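Local coordinates for Glyoxalase/Bleomycin resistance protein (Bacillus cereus ATCC 14579, PDB 1XQA) that is of unknown function but, as a magnesium-binding member of the glyoxalase/bleomycin resistance/dioxygenase superfamily, probably acts as a metal-dependent enzyme or binding protein, at residues H6-V11 / I47-K52. Residues are numbered along the deposited sequence; the frame is centred on the assembly and turned at random.
Sequences HLNLTV and ILTLMK
Leu7, Leu9 and Val11 pair in parallel register with Leu48, Leu50 and Lys52 where the first and last strands of a βαβββ module, the repeating unit of the vicinal oxygen chelate fold, lie side by side. Five backbone hydrogen bonds join them, from Leu7 N to Ile47 O at one end to Val11 N to Met51 O at the other. The leucine-rich face is the tightly packed one. Leu48 CD1 sits 3.6 Å from Leu7 CD2, the two side chains running alongside each other, and also reaches Leu9 CB at 3.9 Å; its CG is anti to the backbone N (chi1 172°), which brings CD1 toward strand 6-11. Leu50 swings its CG beside its backbone N instead (chi1 -56°), and its CD2 touches Leu9 CD2 more loosely, at 4.2 Å. Helix 14-25 covers Leu48 and Leu50 through Leu21, whereas Leu9 and Val11 lean on Phe107 of strand 107-112, the strand that also carries Glu110, which binds magnesium with His63. This face thus joins one module to the other, although the metal lies about 12 Å from the side chain of Leu7.

The other face is more open to solvent at His6 and Met51, while Thr49 between them is buried and lies against Phe37 of strand 37-41. There the bent end of Met51, a selenomethionine, crosses the amide of Asn8, with CE 3.5 Å from ND2 and SE 3.7 Å from OD1. Near the start of the strands Ile47 O accepts two hydrogen bonds, from Leu7 N and from the side chain of His6: His6 ND1 approaches at 3.0 Å, with the oxygen near the imidazole plane but the donor 48° above the carbonyl plane.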
ATOM      1  N   HIS A   6      -6.766 -15.013  14.046  1.00 18.84           N
ATOM      2  CA  HIS A   6      -5.619 -14.209  14.471  1.00 19.85           C
ATOM      3  C   HIS A   6      -4.296 -14.951  14.275  1.00 19.86           C
ATOM      4  O   HIS A   6      -4.199 -16.167  14.530  1.00 20.22           O
ATOM      5  CB  HIS A   6      -5.801 -13.837  15.945  1.00 19.51           C
ATOM      6  CG  HIS A   6      -4.646 -13.101  16.554  1.00 21.63           C
ATOM      7  ND1 HIS A   6      -4.042 -12.017  15.953  1.00 25.12           N
ATOM      8  CD2 HIS A   6      -4.021 -13.268  17.740  1.00 21.37           C
ATOM      9  CE1 HIS A   6      -3.078 -11.565  16.735  1.00 22.20           C
ATOM     10  NE2 HIS A   6      -3.044 -12.305  17.827  1.00 23.42           N
ATOM     11  N   LEU A   7      -3.283 -14.219  13.814  1.00 19.91           N
ATOM     12  CA  LEU A   7      -1.912 -14.708  13.801  1.00 20.19           C
ATOM     13  C   LEU A   7      -1.065 -13.596  14.396  1.00 20.59           C
ATOM     14  O   LEU A   7      -1.168 -12.444  13.971  1.00 19.36           O
ATOM     15  CB  LEU A   7      -1.451 -14.996  12.362  1.00 20.81           C
ATOM     16  CG  LEU A   7      -0.043 -15.563  12.131  1.00 20.88           C
ATOM     17  CD1 LEU A   7       0.011 -17.018  12.598  1.00 22.47           C
ATOM     18  CD2 LEU A   7       0.339 -15.475  10.643  1.00 21.93           C
ATOM     19  N   ASN A   8      -0.272 -13.924  15.411  1.00 20.81           N
ATOM     20  CA  ASN A   8       0.769 -13.009  15.865  1.00 21.94           C
ATOM     21  C   ASN A   8       2.071 -13.473  15.238  1.00 21.65           C
ATOM     22  O   ASN A   8       2.593 -14.547  15.565  1.00 21.06           O
ATOM     23  CB  ASN A   8       0.886 -12.978  17.385  1.00 21.78           C
ATOM     24  CG  ASN A   8       1.823 -11.889  17.871  1.00 25.37           C
ATOM     25  OD1 ASN A   8       2.865 -12.169  18.477  1.00 27.50           O
ATOM     26  ND2 ASN A   8       1.466 -10.634  17.601  1.00 25.52           N
ATOM     27  N   LEU A   9       2.543 -12.679  14.288  1.00 21.88           N
ATOM     28  CA  LEU A   9       3.712 -13.004  13.504  1.00 22.14           C
ATOM     29  C   LEU A   9       4.890 -12.207  13.995  1.00 21.95           C
ATOM     30  O   LEU A   9       4.920 -10.978  13.842  1.00 22.05           O
ATOM     31  CB  LEU A   9       3.433 -12.657  12.048  1.00 22.78           C
ATOM     32  CG  LEU A   9       4.397 -13.160  10.997  1.00 24.61           C
ATOM     33  CD1 LEU A   9       4.404 -14.694  10.928  1.00 26.19           C
ATOM     34  CD2 LEU A   9       3.940 -12.577   9.678  1.00 23.70           C
ATOM     35  N   THR A  10       5.836 -12.891  14.637  1.00 21.87           N
ATOM     36  CA  THR A  10       7.062 -12.256  15.096  1.00 21.40           C
ATOM     37  C   THR A  10       7.899 -11.892  13.867  1.00 22.19           C
ATOM     38  O   THR A  10       8.071 -12.718  12.951  1.00 21.61           O
ATOM     39  CB  THR A  10       7.857 -13.178  16.019  1.00 22.03           C
ATOM     40  OG1 THR A  10       6.974 -13.803  16.969  1.00 21.04           O
ATOM     41  CG2 THR A  10       8.927 -12.382  16.781  1.00 20.65           C
ATOM     42  N   VAL A  11       8.384 -10.647  13.832  1.00 21.14           N
ATOM     43  CA  VAL A  11       9.221 -10.175  12.733  1.00 20.83           C
ATOM     44  C   VAL A  11      10.471  -9.409  13.191  1.00 20.72           C
ATOM     45  O   VAL A  11      10.551  -8.894  14.322  1.00 20.59           O
ATOM     46  CB  VAL A  11       8.426  -9.314  11.711  1.00 20.08           C
ATOM     47  CG1 VAL A  11       7.313 -10.127  11.055  1.00 20.62           C
ATOM     48  CG2 VAL A  11       7.859  -8.070  12.397  1.00 19.50           C
ATOM     49  N   ILE A  47      -7.122 -10.895  11.748  1.00 22.93           N
ATOM     50  CA  ILE A  47      -6.191  -9.998  12.434  1.00 23.03           C
ATOM     51  C   ILE A  47      -4.781 -10.562  12.406  1.00 22.59           C
ATOM     52  O   ILE A  47      -4.507 -11.582  13.030  1.00 22.59           O
ATOM     53  CB  ILE A  47      -6.579  -9.785  13.929  1.00 23.19           C
ATOM     54  CG1 ILE A  47      -8.045  -9.363  14.073  1.00 24.98           C
ATOM     55  CG2 ILE A  47      -5.603  -8.800  14.638  1.00 24.60           C
ATOM     56  CD1 ILE A  47      -8.345  -8.033  13.529  1.00 28.50           C
ATOM     57  N   LEU A  48      -3.884  -9.875  11.712  1.00 21.86           N
ATOM     58  CA  LEU A  48      -2.474 -10.252  11.693  1.00 22.00           C
ATOM     59  C   LEU A  48      -1.678  -9.229  12.468  1.00 21.27           C
ATOM     60  O   LEU A  48      -1.517  -8.097  12.006  1.00 20.50           O
ATOM     61  CB  LEU A  48      -1.970 -10.305  10.244  1.00 21.41           C
ATOM     62  CG  LEU A  48      -0.453 -10.501  10.061  1.00 23.01           C
ATOM     63  CD1 LEU A  48      -0.064 -11.885  10.487  1.00 25.17           C
ATOM     64  CD2 LEU A  48      -0.049 -10.254   8.606  1.00 23.80           C
ATOM     65  N   THR A  49      -1.205  -9.581  13.664  1.00 20.89           N
ATOM     66  CA  THR A  49      -0.374  -8.652  14.394  1.00 20.84           C
ATOM     67  C   THR A  49       1.102  -8.932  14.127  1.00 21.34           C
ATOM     68  O   THR A  49       1.541 -10.082  14.061  1.00 21.75           O
ATOM     69  CB  THR A  49      -0.683  -8.666  15.906  1.00 19.84           C
ATOM     70  OG1 THR A  49      -0.680 -10.020  16.372  1.00 22.44           O
ATOM     71  CG2 THR A  49      -2.049  -8.110  16.168  1.00 19.38           C
ATOM     72  N   LEU A  50       1.860  -7.864  13.925  1.00 21.80           N
ATOM     73  CA  LEU A  50       3.281  -7.977  13.663  1.00 22.10           C
ATOM     74  C   LEU A  50       3.973  -7.531  14.918  1.00 22.43           C
ATOM     75  O   LEU A  50       3.667  -6.465  15.433  1.00 22.82           O
ATOM     76  CB  LEU A  50       3.672  -7.070  12.494  1.00 21.65           C
ATOM     77  CG  LEU A  50       2.970  -7.230  11.141  1.00 21.70           C
ATOM     78  CD1 LEU A  50       3.273  -6.005  10.280  1.00 20.58           C
ATOM     79  CD2 LEU A  50       3.408  -8.519  10.425  1.00 21.66           C
HETATM   80  N   MSE A  51       4.904  -8.336  15.424  1.00 22.94           N
HETATM   81  CA  MSE A  51       5.536  -8.048  16.693  1.00 25.56           C
HETATM   82  C   MSE A  51       7.047  -8.166  16.540  1.00 24.59           C
HETATM   83  O   MSE A  51       7.548  -9.193  16.089  1.00 23.77           O
HETATM   84  CB  MSE A  51       5.014  -9.000  17.776  1.00 24.64           C
HETATM   85  CG  MSE A  51       5.643  -8.792  19.124  1.00 26.57           C
HETATM   86 SE   MSE A  51       4.740  -9.796  20.544  1.00 34.37          SE
HETATM   87  CE  MSE A  51       2.954  -9.128  20.345  1.00 33.33           C
ATOM     88  N   LYS A  52       7.767  -7.109  16.898  1.00 24.68           N
ATOM     89  CA  LYS A  52       9.224  -7.139  16.828  1.00 25.53           C
ATOM     90  C   LYS A  52       9.750  -8.240  17.730  1.00 25.86           C
ATOM     91  O   LYS A  52       9.302  -8.402  18.875  1.00 25.44           O
ATOM     92  CB  LYS A  52       9.846  -5.807  17.274  1.00 25.78           C
ATOM     93  CG  LYS A  52      11.267  -5.595  16.761  1.00 27.89           C
ATOM     94  CD  LYS A  52      11.942  -4.448  17.506  1.00 31.31           C
ATOM     95  CE  LYS A  52      13.253  -4.054  16.853  1.00 33.68           C
ATOM     96  NZ  LYS A  52      14.061  -3.138  17.737  1.00 35.77           N
TER